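Local atomic coordinates of 2-dehydropantoate 2-reductase, putative (Enterococcus faecalis, PDB entry 2EW2), a protein that probably catalyses the NADPH-dependent reduction of ketopantoate (2-dehydropantoate) to (R)-pantoate on the route to pantothenate. Residues G46-F51 / P140-L145; N27-I32 / A58-F63; A7-G12 / D76-L81. All coordinates share one frame; numbering follows the deposited sequence.

Contact 1: G46-F51 / P140-L145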
ATOM      1  N   GLY B  46     -46.241  12.553 -18.009  1.00 32.10           N
ATOM      2  CA  GLY B  46     -46.079  11.163 -17.577  1.00 31.22           C
ATOM      3  C   GLY B  46     -44.688  10.697 -17.984  1.00 30.56           C
ATOM      4  O   GLY B  46     -43.959  11.427 -18.669  1.00 30.49           O
ATOM      5  N   LEU B  47     -44.317   9.495 -17.552  1.00 29.57           N
ATOM      6  CA  LEU B  47     -43.064   8.872 -17.966  1.00 28.52           C
ATOM      7  C   LEU B  47     -43.289   8.182 -19.296  1.00 28.58           C
ATOM      8  O   LEU B  47     -44.142   7.304 -19.403  1.00 28.33           O
ATOM      9  CB  LEU B  47     -42.582   7.870 -16.910  1.00 28.00           C
ATOM     10  CG  LEU B  47     -41.389   6.948 -17.220  1.00 28.37           C
ATOM     11  CD1 LEU B  47     -40.121   7.741 -17.591  1.00 26.19           C
ATOM     12  CD2 LEU B  47     -41.128   6.007 -16.046  1.00 27.30           C
ATOM     13  N   ILE B  48     -42.509   8.572 -20.301  1.00 28.79           N
ATOM     14  CA  ILE B  48     -42.698   8.096 -21.661  1.00 29.50           C
ATOM     15  C   ILE B  48     -41.590   7.131 -22.024  1.00 30.15           C
ATOM     16  O   ILE B  48     -40.400   7.466 -21.916  1.00 29.58           O
ATOM     17  CB  ILE B  48     -42.738   9.272 -22.681  1.00 29.89           C
ATOM     18  CG1 ILE B  48     -43.918  10.195 -22.364  1.00 30.26           C
ATOM     19  CG2 ILE B  48     -42.837   8.747 -24.140  1.00 29.19           C
ATOM     20  CD1 ILE B  48     -43.886  11.499 -23.123  1.00 30.77           C
ATOM     21  N   ALA B  49     -41.995   5.933 -22.446  1.00 30.56           N
ATOM     22  CA  ALA B  49     -41.067   4.915 -22.897  1.00 31.29           C
ATOM     23  C   ALA B  49     -41.291   4.551 -24.359  1.00 32.11           C
ATOM     24  O   ALA B  49     -42.430   4.396 -24.809  1.00 32.41           O
ATOM     25  CB  ALA B  49     -41.179   3.681 -22.044  1.00 31.02           C
ATOM     26  N   ASP B  50     -40.191   4.446 -25.094  1.00 32.26           N
ATOM     27  CA  ASP B  50     -40.181   3.741 -26.354  1.00 32.90           C
ATOM     28  C   ASP B  50     -39.849   2.303 -25.997  1.00 32.88           C
ATOM     29  O   ASP B  50     -38.685   1.929 -25.864  1.00 32.58           O
ATOM     30  CB  ASP B  50     -39.154   4.344 -27.317  1.00 33.07           C
ATOM     31  CG  ASP B  50     -39.013   3.548 -28.600  1.00 35.02           C
ATOM     32  OD1 ASP B  50     -39.759   2.553 -28.800  1.00 37.25           O
ATOM     33  OD2 ASP B  50     -38.141   3.913 -29.410  1.00 37.67           O
ATOM     34  N   PHE B  51     -40.905   1.513 -25.836  1.00 33.28           N
ATOM     35  CA  PHE B  51     -40.831   0.194 -25.244  1.00 34.42           C
ATOM     36  C   PHE B  51     -40.962  -0.838 -26.352  1.00 35.23           C
ATOM     37  O   PHE B  51     -42.069  -1.113 -26.804  1.00 35.55           O
ATOM     38  CB  PHE B  51     -41.997   0.039 -24.256  1.00 34.48           C
ATOM     39  CG  PHE B  51     -41.777  -0.991 -23.192  1.00 34.50           C
ATOM     40  CD1 PHE B  51     -41.002  -2.121 -23.431  1.00 34.39           C
ATOM     41  CD2 PHE B  51     -42.368  -0.831 -21.939  1.00 35.23           C
ATOM     42  CE1 PHE B  51     -40.809  -3.079 -22.449  1.00 34.15           C
ATOM     43  CE2 PHE B  51     -42.184  -1.785 -20.944  1.00 34.88           C
ATOM     44  CZ  PHE B  51     -41.400  -2.913 -21.199  1.00 35.17           C
ATOM     45  N   PRO B 140     -35.050  14.019 -20.505  1.00 27.99           N
ATOM     46  CA  PRO B 140     -35.832  14.038 -19.252  1.00 27.84           C
ATOM     47  C   PRO B 140     -37.212  13.428 -19.491  1.00 27.49           C
ATOM     48  O   PRO B 140     -37.880  13.774 -20.466  1.00 27.32           O
ATOM     49  CB  PRO B 140     -35.954  15.528 -18.918  1.00 28.10           C
ATOM     50  CG  PRO B 140     -34.821  16.195 -19.652  1.00 28.71           C
ATOM     51  CD  PRO B 140     -34.494  15.343 -20.849  1.00 28.05           C
ATOM     52  N   GLY B 141     -37.604  12.486 -18.637  1.00 27.15           N
ATOM     53  CA  GLY B 141     -38.907  11.841 -18.727  1.00 26.67           C
ATOM     54  C   GLY B 141     -39.119  10.916 -19.914  1.00 26.90           C
ATOM     55  O   GLY B 141     -40.255  10.526 -20.197  1.00 26.19           O
ATOM     56  N   ARG B 142     -38.035  10.570 -20.614  1.00 26.63           N
ATOM     57  CA  ARG B 142     -38.130   9.783 -21.841  1.00 27.34           C
ATOM     58  C   ARG B 142     -37.039   8.718 -21.895  1.00 26.33           C
ATOM     59  O   ARG B 142     -35.834   9.030 -21.907  1.00 25.52           O
ATOM     60  CB  ARG B 142     -38.072  10.676 -23.089  1.00 27.77           C
ATOM     61  CG  ARG B 142     -39.200  11.704 -23.177  1.00 29.53           C
ATOM     62  CD  ARG B 142     -39.073  12.563 -24.432  1.00 31.13           C
ATOM     63  NE  ARG B 142     -39.536  11.846 -25.619  1.00 38.78           N
ATOM     64  CZ  ARG B 142     -40.808  11.788 -26.014  1.00 41.16           C
ATOM     65  NH1 ARG B 142     -41.757  12.416 -25.330  1.00 43.74           N
ATOM     66  NH2 ARG B 142     -41.132  11.109 -27.100  1.00 42.78           N
ATOM     67  N   VAL B 143     -37.479   7.466 -21.920  1.00 25.10           N
ATOM     68  CA  VAL B 143     -36.576   6.321 -21.908  1.00 25.43           C
ATOM     69  C   VAL B 143     -36.814   5.390 -23.094  1.00 25.42           C
ATOM     70  O   VAL B 143     -37.906   5.372 -23.680  1.00 25.75           O
ATOM     71  CB  VAL B 143     -36.620   5.523 -20.558  1.00 25.19           C
ATOM     72  CG1 VAL B 143     -36.268   6.440 -19.381  1.00 26.25           C
ATOM     73  CG2 VAL B 143     -37.977   4.834 -20.334  1.00 25.39           C
ATOM     74  N   LYS B 144     -35.781   4.632 -23.439  1.00 25.12           N
ATOM     75  CA  LYS B 144     -35.852   3.675 -24.520  1.00 25.78           C
ATOM     76  C   LYS B 144     -35.500   2.305 -23.981  1.00 25.81           C
ATOM     77  O   LYS B 144     -34.431   2.103 -23.375  1.00 26.21           O
ATOM     78  CB  LYS B 144     -34.916   4.065 -25.675  1.00 26.01           C
ATOM     79  CG  LYS B 144     -35.064   3.172 -26.911  1.00 26.76           C
ATOM     80  CD  LYS B 144     -34.145   3.614 -28.037  1.00 27.22           C
ATOM     81  CE  LYS B 144     -34.662   3.115 -29.392  1.00 30.26           C
ATOM     82  NZ  LYS B 144     -33.896   3.746 -30.509  1.00 33.41           N
ATOM     83  N   LEU B 145     -36.405   1.368 -24.215  1.00 25.96           N
ATOM     84  CA  LEU B 145     -36.326   0.051 -23.622  1.00 26.75           C
ATOM     85  C   LEU B 145     -36.348  -0.969 -24.737  1.00 27.23           C
ATOM     86  O   LEU B 145     -37.320  -1.040 -25.488  1.00 27.74           O
ATOM     87  CB  LEU B 145     -37.518  -0.173 -22.671  1.00 26.49           C
ATOM     88  CG  LEU B 145     -37.751   0.830 -21.522  1.00 26.61           C
ATOM     89  CD1 LEU B 145     -38.902   0.393 -20.640  1.00 25.13           C
ATOM     90  CD2 LEU B 145     -36.474   1.016 -20.678  1.00 23.63           C
TER
HETATM   91  O   HOH W   1     -41.873  12.721 -19.870  1.00 30.72           O
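I48 and R142 sit opposite each other in a parallel pair of strands and run side by side. From CB, which passes 3.7 Å from G141 O, the I48 side chain forks: CG2, on one branch, lies 3.8 Å above the plane of the R142 guanidinium, offset toward its rim; the other runs through CG1 to CD1, which is so tight against R142 NH1 that the exact placing of this exposed head is doubtful. The bend at chi3 (78°) of R142 folds the head back over I48. D50 and K144 share the face of I48 and R142; D50 OD2 meets K144 CE at 3.6 Å, but NZ stays 4.4 Å from OD2. On the face of A49, V143, F51 and L145, L145 CD1 makes a CH-pi contact over the F51 ring, 3.9 Å from its centroid. I48 and D50 each hydrogen-bond through both N-H and C=O to 141-145, the alternation expected of parallel strands. One water donates to G46 O and G141 O. These are the central strands of a small mixed sheet, distinct from the eight-stranded Rossmann-type sheet and flanked by 54-58 and 136-139; helix 13-24 packs on A49, F51 and L145, and L47 also touches helix 36-45.

Contact 2: N27-I32 / A58-F63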
ATOM      1  N   ASN B  27     -49.240  -2.597 -10.000  1.00 28.51           N
ATOM      2  CA  ASN B  27     -48.726  -2.207  -8.686  1.00 27.93           C
ATOM      3  C   ASN B  27     -48.838  -0.718  -8.528  1.00 28.17           C
ATOM      4  O   ASN B  27     -49.030   0.001  -9.525  1.00 28.60           O
ATOM      5  CB  ASN B  27     -47.273  -2.675  -8.498  1.00 28.35           C
ATOM      6  CG  ASN B  27     -47.136  -4.184  -8.567  1.00 27.14           C
ATOM      7  OD1 ASN B  27     -47.414  -4.874  -7.598  1.00 31.13           O
ATOM      8  ND2 ASN B  27     -46.691  -4.702  -9.706  1.00 27.05           N
ATOM      9  N   ASP B  28     -48.738  -0.260  -7.281  1.00 27.61           N
ATOM     10  CA  ASP B  28     -48.801   1.147  -6.939  1.00 27.98           C
ATOM     11  C   ASP B  28     -47.380   1.720  -6.849  1.00 27.28           C
ATOM     12  O   ASP B  28     -46.724   1.617  -5.793  1.00 26.63           O
ATOM     13  CB  ASP B  28     -49.506   1.301  -5.595  1.00 28.96           C
ATOM     14  CG  ASP B  28     -49.811   2.736  -5.257  1.00 32.77           C
ATOM     15  OD1 ASP B  28     -49.295   3.649  -5.951  1.00 38.19           O
ATOM     16  OD2 ASP B  28     -50.561   2.967  -4.275  1.00 37.49           O
ATOM     17  N   VAL B  29     -46.934   2.348  -7.942  1.00 25.85           N
ATOM     18  CA  VAL B  29     -45.534   2.777  -8.096  1.00 24.76           C
ATOM     19  C   VAL B  29     -45.352   4.275  -7.893  1.00 24.57           C
ATOM     20  O   VAL B  29     -46.108   5.087  -8.440  1.00 24.78           O
ATOM     21  CB  VAL B  29     -44.956   2.377  -9.492  1.00 24.68           C
ATOM     22  CG1 VAL B  29     -43.528   2.923  -9.686  1.00 24.91           C
ATOM     23  CG2 VAL B  29     -44.949   0.869  -9.666  1.00 23.68           C
ATOM     24  N   THR B  30     -44.342   4.630  -7.102  1.00 24.02           N
ATOM     25  CA  THR B  30     -43.909   6.009  -6.929  1.00 23.11           C
ATOM     26  C   THR B  30     -42.422   6.142  -7.282  1.00 22.88           C
ATOM     27  O   THR B  30     -41.599   5.327  -6.860  1.00 22.17           O
ATOM     28  CB  THR B  30     -44.142   6.482  -5.480  1.00 23.62           C
ATOM     29  OG1 THR B  30     -45.522   6.282  -5.136  1.00 24.55           O
ATOM     30  CG2 THR B  30     -43.774   7.965  -5.304  1.00 22.41           C
ATOM     31  N   LEU B  31     -42.087   7.191  -8.023  1.00 22.37           N
ATOM     32  CA  LEU B  31     -40.702   7.436  -8.418  1.00 22.38           C
ATOM     33  C   LEU B  31     -40.068   8.507  -7.532  1.00 22.38           C
ATOM     34  O   LEU B  31     -40.696   9.514  -7.218  1.00 21.87           O
ATOM     35  CB  LEU B  31     -40.635   7.879  -9.878  1.00 21.97           C
ATOM     36  CG  LEU B  31     -41.323   6.994 -10.919  1.00 22.69           C
ATOM     37  CD1 LEU B  31     -41.352   7.702 -12.293  1.00 21.50           C
ATOM     38  CD2 LEU B  31     -40.643   5.624 -11.024  1.00 20.13           C
ATOM     39  N   ILE B  32     -38.824   8.277  -7.124  1.00 22.23           N
ATOM     40  CA  ILE B  32     -38.066   9.276  -6.385  1.00 22.79           C
ATOM     41  C   ILE B  32     -36.766   9.541  -7.134  1.00 23.40           C
ATOM     42  O   ILE B  32     -36.022   8.610  -7.451  1.00 22.44           O
ATOM     43  CB  ILE B  32     -37.788   8.818  -4.926  1.00 23.31           C
ATOM     44  CG1 ILE B  32     -39.117   8.513  -4.213  1.00 23.83           C
ATOM     45  CG2 ILE B  32     -37.019   9.881  -4.163  1.00 23.07           C
ATOM     46  CD1 ILE B  32     -39.010   7.387  -3.255  1.00 28.07           C
ATOM     47  N   ALA B  58     -46.741   6.294 -18.780  1.00 34.31           N
ATOM     48  CA  ALA B  58     -47.175   5.905 -17.440  1.00 33.52           C
ATOM     49  C   ALA B  58     -47.238   7.153 -16.589  1.00 33.09           C
ATOM     50  O   ALA B  58     -46.227   7.816 -16.384  1.00 33.20           O
ATOM     51  CB  ALA B  58     -46.221   4.883 -16.836  1.00 33.48           C
ATOM     52  N   ASN B  59     -48.432   7.499 -16.126  1.00 32.91           N
ATOM     53  CA  ASN B  59     -48.580   8.680 -15.295  1.00 32.88           C
ATOM     54  C   ASN B  59     -48.283   8.317 -13.849  1.00 31.71           C
ATOM     55  O   ASN B  59     -49.164   7.926 -13.103  1.00 32.03           O
ATOM     56  CB  ASN B  59     -49.966   9.299 -15.453  1.00 33.69           C
ATOM     57  CG  ASN B  59     -50.282   9.642 -16.893  1.00 36.96           C
ATOM     58  OD1 ASN B  59     -50.044  10.769 -17.342  1.00 41.08           O
ATOM     59  ND2 ASN B  59     -50.798   8.662 -17.640  1.00 40.04           N
ATOM     60  N   LEU B  60     -47.014   8.414 -13.476  1.00 30.20           N
ATOM     61  CA  LEU B  60     -46.578   7.977 -12.159  1.00 28.13           C
ATOM     62  C   LEU B  60     -46.287   9.191 -11.320  1.00 26.86           C
ATOM     63  O   LEU B  60     -45.790  10.197 -11.839  1.00 27.08           O
ATOM     64  CB  LEU B  60     -45.335   7.073 -12.256  1.00 27.90           C
ATOM     65  CG  LEU B  60     -45.530   5.725 -12.974  1.00 28.27           C
ATOM     66  CD1 LEU B  60     -44.230   4.936 -13.130  1.00 28.28           C
ATOM     67  CD2 LEU B  60     -46.594   4.865 -12.289  1.00 28.22           C
ATOM     68  N   PRO B  61     -46.603   9.112 -10.018  1.00 25.48           N
ATOM     69  CA  PRO B  61     -46.175  10.154  -9.100  1.00 25.24           C
ATOM     70  C   PRO B  61     -44.657  10.158  -8.982  1.00 24.78           C
ATOM     71  O   PRO B  61     -44.022   9.108  -9.047  1.00 25.49           O
ATOM     72  CB  PRO B  61     -46.845   9.782  -7.770  1.00 24.44           C
ATOM     73  CG  PRO B  61     -47.314   8.407  -7.907  1.00 24.63           C
ATOM     74  CD  PRO B  61     -47.391   8.051  -9.357  1.00 25.29           C
ATOM     75  N   ILE B  62     -44.080  11.345  -8.866  1.00 24.97           N
ATOM     76  CA  ILE B  62     -42.626  11.486  -8.754  1.00 24.44           C
ATOM     77  C   ILE B  62     -42.298  12.622  -7.801  1.00 25.37           C
ATOM     78  O   ILE B  62     -42.952  13.674  -7.807  1.00 25.44           O
ATOM     79  CB  ILE B  62     -41.932  11.646 -10.152  1.00 24.49           C
ATOM     80  CG1 ILE B  62     -40.403  11.655 -10.015  1.00 23.90           C
ATOM     81  CG2 ILE B  62     -42.437  12.892 -10.896  1.00 23.07           C
ATOM     82  CD1 ILE B  62     -39.639  11.396 -11.336  1.00 23.78           C
ATOM     83  N   PHE B  63     -41.306  12.393  -6.951  1.00 25.67           N
ATOM     84  CA  PHE B  63     -40.914  13.376  -5.960  1.00 26.37           C
ATOM     85  C   PHE B  63     -39.401  13.483  -5.925  1.00 26.86           C
ATOM     86  O   PHE B  63     -38.715  12.528  -6.248  1.00 26.60           O
ATOM     87  CB  PHE B  63     -41.426  12.935  -4.576  1.00 27.16           C
ATOM     88  CG  PHE B  63     -42.929  12.740  -4.508  1.00 26.55           C
ATOM     89  CD1 PHE B  63     -43.478  11.485  -4.630  1.00 26.41           C
ATOM     90  CD2 PHE B  63     -43.778  13.831  -4.316  1.00 27.77           C
ATOM     91  CE1 PHE B  63     -44.867  11.283  -4.552  1.00 26.96           C
ATOM     92  CE2 PHE B  63     -45.171  13.654  -4.252  1.00 27.82           C
ATOM     93  CZ  PHE B  63     -45.716  12.372  -4.373  1.00 27.83           C
TER
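The F63 ring takes the methyl of T30 at its edge: CG2 lies in the ring plane, 3.6 Å from both CD1 and CE1. A chi1 of -55° sets OG1 of T30 beside the backbone N and CG2 opposite that N, which turns the methyl to the F63 edge; OG1 lies 3.9 Å from CG of P61. The side chains of T30 and P61 cross at about a right angle. This is the outer strand pair of the Rossmann-type sheet, parallel, with strand 62-63 at the margin beside 28-32. Its pairing is short. L31 alone supplies both backbone hydrogen bonds, its N donating to P61 O at 173° and its O accepting from F63 N, so this one residue is held at both its N-H and its carbonyl. The same L31 O also receives a CA-H...O contact from I62.

On the face of L31 and I62 the contact is aliphatic. CD1 of L60 touches both CG1 of V29 and CD1 of L31, 4.1 Å from each, while CD2 turns to O and CB of V29. I62 lays CG1 3.8 Å from CB of L31. Helix 36-45 covers this face through I39 and I42, while its R43 bonds to I62 O. At the far end of the pair, CA of I32 points its hydrogen at F63 O, 3.3 Å away.

Contact 3: A7-G12 / D76-L81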
ATOM      1  N   ALA B   7     -41.747   1.979  -4.112  1.00 19.89           N
ATOM      2  CA  ALA B   7     -41.029   3.206  -4.399  1.00 19.78           C
ATOM      3  C   ALA B   7     -39.740   2.842  -5.140  1.00 19.48           C
ATOM      4  O   ALA B   7     -39.075   1.841  -4.813  1.00 18.52           O
ATOM      5  CB  ALA B   7     -40.717   3.955  -3.137  1.00 19.31           C
ATOM      6  N   ILE B   8     -39.449   3.615  -6.186  1.00 19.48           N
ATOM      7  CA  ILE B   8     -38.230   3.441  -6.971  1.00 19.68           C
ATOM      8  C   ILE B   8     -37.274   4.552  -6.576  1.00 19.56           C
ATOM      9  O   ILE B   8     -37.509   5.707  -6.905  1.00 19.52           O
ATOM     10  CB  ILE B   8     -38.497   3.515  -8.514  1.00 19.79           C
ATOM     11  CG1 ILE B   8     -39.625   2.573  -8.945  1.00 20.39           C
ATOM     12  CG2 ILE B   8     -37.207   3.240  -9.300  1.00 20.03           C
ATOM     13  CD1 ILE B   8     -39.314   1.103  -8.838  1.00 23.86           C
ATOM     14  N   ALA B   9     -36.204   4.205  -5.863  1.00 19.63           N
ATOM     15  CA  ALA B   9     -35.245   5.206  -5.386  1.00 20.22           C
ATOM     16  C   ALA B   9     -34.115   5.345  -6.408  1.00 20.41           C
ATOM     17  O   ALA B   9     -33.161   4.549  -6.439  1.00 20.66           O
ATOM     18  CB  ALA B   9     -34.701   4.822  -3.980  1.00 19.72           C
ATOM     19  N   GLY B  10     -34.261   6.347  -7.265  1.00 21.45           N
ATOM     20  CA  GLY B  10     -33.381   6.561  -8.422  1.00 22.09           C
ATOM     21  C   GLY B  10     -34.143   6.178  -9.677  1.00 22.82           C
ATOM     22  O   GLY B  10     -34.141   5.017 -10.072  1.00 22.60           O
ATOM     23  N   ALA B  11     -34.794   7.165 -10.296  1.00 23.52           N
ATOM     24  CA  ALA B  11     -35.653   6.959 -11.451  1.00 24.69           C
ATOM     25  C   ALA B  11     -34.960   7.218 -12.799  1.00 25.59           C
ATOM     26  O   ALA B  11     -35.561   7.785 -13.724  1.00 26.72           O
ATOM     27  CB  ALA B  11     -36.899   7.825 -11.321  1.00 24.73           C
ATOM     28  N   GLY B  12     -33.702   6.800 -12.912  1.00 26.32           N
ATOM     29  CA  GLY B  12     -32.957   6.870 -14.170  1.00 25.86           C
ATOM     30  C   GLY B  12     -33.533   5.869 -15.158  1.00 26.13           C
ATOM     31  O   GLY B  12     -34.638   5.374 -14.972  1.00 25.74           O
ATOM     32  N   ASP B  76     -44.447  -0.875   0.718  1.00 19.92           N
ATOM     33  CA  ASP B  76     -44.032  -2.228   1.045  1.00 20.05           C
ATOM     34  C   ASP B  76     -42.584  -2.499   0.614  1.00 19.24           C
ATOM     35  O   ASP B  76     -41.876  -3.274   1.251  1.00 19.33           O
ATOM     36  CB  ASP B  76     -44.964  -3.230   0.353  1.00 20.10           C
ATOM     37  CG  ASP B  76     -46.451  -2.949   0.639  1.00 23.52           C
ATOM     38  OD1 ASP B  76     -46.812  -2.909   1.832  1.00 26.22           O
ATOM     39  OD2 ASP B  76     -47.244  -2.765  -0.311  1.00 23.73           O
ATOM     40  N   LEU B  77     -42.169  -1.896  -0.500  1.00 18.98           N
ATOM     41  CA  LEU B  77     -40.875  -2.218  -1.124  1.00 18.92           C
ATOM     42  C   LEU B  77     -40.246  -0.962  -1.656  1.00 18.90           C
ATOM     43  O   LEU B  77     -40.914  -0.155  -2.295  1.00 19.10           O
ATOM     44  CB  LEU B  77     -41.025  -3.226  -2.275  1.00 18.88           C
ATOM     45  CG  LEU B  77     -39.773  -3.622  -3.090  1.00 18.73           C
ATOM     46  CD1 LEU B  77     -38.770  -4.394  -2.216  1.00 16.61           C
ATOM     47  CD2 LEU B  77     -40.145  -4.435  -4.344  1.00 18.20           C
ATOM     48  N   ILE B  78     -38.956  -0.800  -1.394  1.00 18.21           N
ATOM     49  CA  ILE B  78     -38.177   0.232  -2.056  1.00 18.28           C
ATOM     50  C   ILE B  78     -37.133  -0.486  -2.908  1.00 18.62           C
ATOM     51  O   ILE B  78     -36.469  -1.411  -2.432  1.00 18.80           O
ATOM     52  CB  ILE B  78     -37.491   1.206  -1.059  1.00 18.63           C
ATOM     53  CG1 ILE B  78     -38.535   1.919  -0.189  1.00 18.17           C
ATOM     54  CG2 ILE B  78     -36.633   2.291  -1.819  1.00 17.28           C
ATOM     55  CD1 ILE B  78     -37.919   2.623   1.032  1.00 17.76           C
ATOM     56  N   ILE B  79     -37.034  -0.082  -4.171  1.00 18.64           N
ATOM     57  CA  ILE B  79     -36.004  -0.591  -5.056  1.00 18.95           C
ATOM     58  C   ILE B  79     -34.919   0.472  -5.165  1.00 19.07           C
ATOM     59  O   ILE B  79     -35.172   1.572  -5.639  1.00 18.45           O
ATOM     60  CB  ILE B  79     -36.532  -0.958  -6.463  1.00 19.10           C
ATOM     61  CG1 ILE B  79     -37.565  -2.084  -6.350  1.00 19.44           C
ATOM     62  CG2 ILE B  79     -35.333  -1.375  -7.363  1.00 17.72           C
ATOM     63  CD1 ILE B  79     -38.522  -2.227  -7.562  1.00 18.88           C
ATOM     64  N   ALA B  80     -33.720   0.126  -4.701  1.00 19.45           N
ATOM     65  CA  ALA B  80     -32.598   1.055  -4.658  1.00 20.55           C
ATOM     66  C   ALA B  80     -31.750   0.980  -5.935  1.00 21.91           C
ATOM     67  O   ALA B  80     -31.162  -0.059  -6.228  1.00 21.31           O
ATOM     68  CB  ALA B  80     -31.732   0.762  -3.439  1.00 19.94           C
ATOM     69  N   LEU B  81     -31.700   2.089  -6.678  1.00 23.95           N
ATOM     70  CA  LEU B  81     -30.848   2.223  -7.857  1.00 25.91           C
ATOM     71  C   LEU B  81     -29.972   3.484  -7.847  1.00 27.72           C
ATOM     72  O   LEU B  81     -29.183   3.698  -8.772  1.00 29.13           O
ATOM     73  CB  LEU B  81     -31.693   2.181  -9.132  1.00 26.31           C
ATOM     74  CG  LEU B  81     -32.181   0.768  -9.458  1.00 27.06           C
ATOM     75  CD1 LEU B  81     -33.559   0.791 -10.073  1.00 28.92           C
ATOM     76  CD2 LEU B  81     -31.158   0.057 -10.371  1.00 28.36           C
TER
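A9 O is gripped from two sources: it accepts a hydrogen bond from L81 N at 2.9 Å and a weak one from the hydroxyl of T82. A9 N reaches across too, donating to I79 O at 2.8 Å, the shortest bond between the two parallel segments. A7 does the same two residues earlier, its N donating to L77 O and its O accepting from I79 N. Between them, I8 directs its side chain to the face it shares with I79, where the two lie side by side, CD1 against CD1 at 3.7 Å; chi2 of -68° in I8 brings its CD1 toward I79. The reverse face is made of small residues and I78: CG2 of I78 meets CB of A9 at 3.8 Å, and CG1 lies 4.2 Å from CB of A7. After A9 the chain turns at G10, whose backbone angles call for glycine, and G12 is the N-cap of helix 13-24; both belong to a GxGxxG-like pattern, consistent with the glycine-rich loop between the first strand and helix of a dinucleotide-binding Rossmann fold. The pair lies inside the eight-stranded sheet, between strands 28-32 and 103-106, with helix 13-24 on the I79 face and helix 84-94 against A9, I78 and A80.

How the contacts relate
From the N terminus, strand 5-9 leads through helix 13-24 to strand 28-32, then helix 36-45 to strand 47-51. The chain goes on through 54-58 to strand 62-63, where contact 2 closes its loop, and then to 77-80, where contact 3 closes; contact 2 is therefore nested inside contact 3. Contact 1 closes last, when strand 142-145 returns to 47-51, and crosses both others. Contacts 2 and 3 join in one sheet through neighbouring strands 28-32 and 5-9; probable hydrogen bonds link T30 O to I8 N and I32 O to G10 N, where the glycine-rich loop starts. Contact 1 belongs to the separate four-stranded sheet but touches contact 2 by a probable hydrogen bond from L47 N to A58 O.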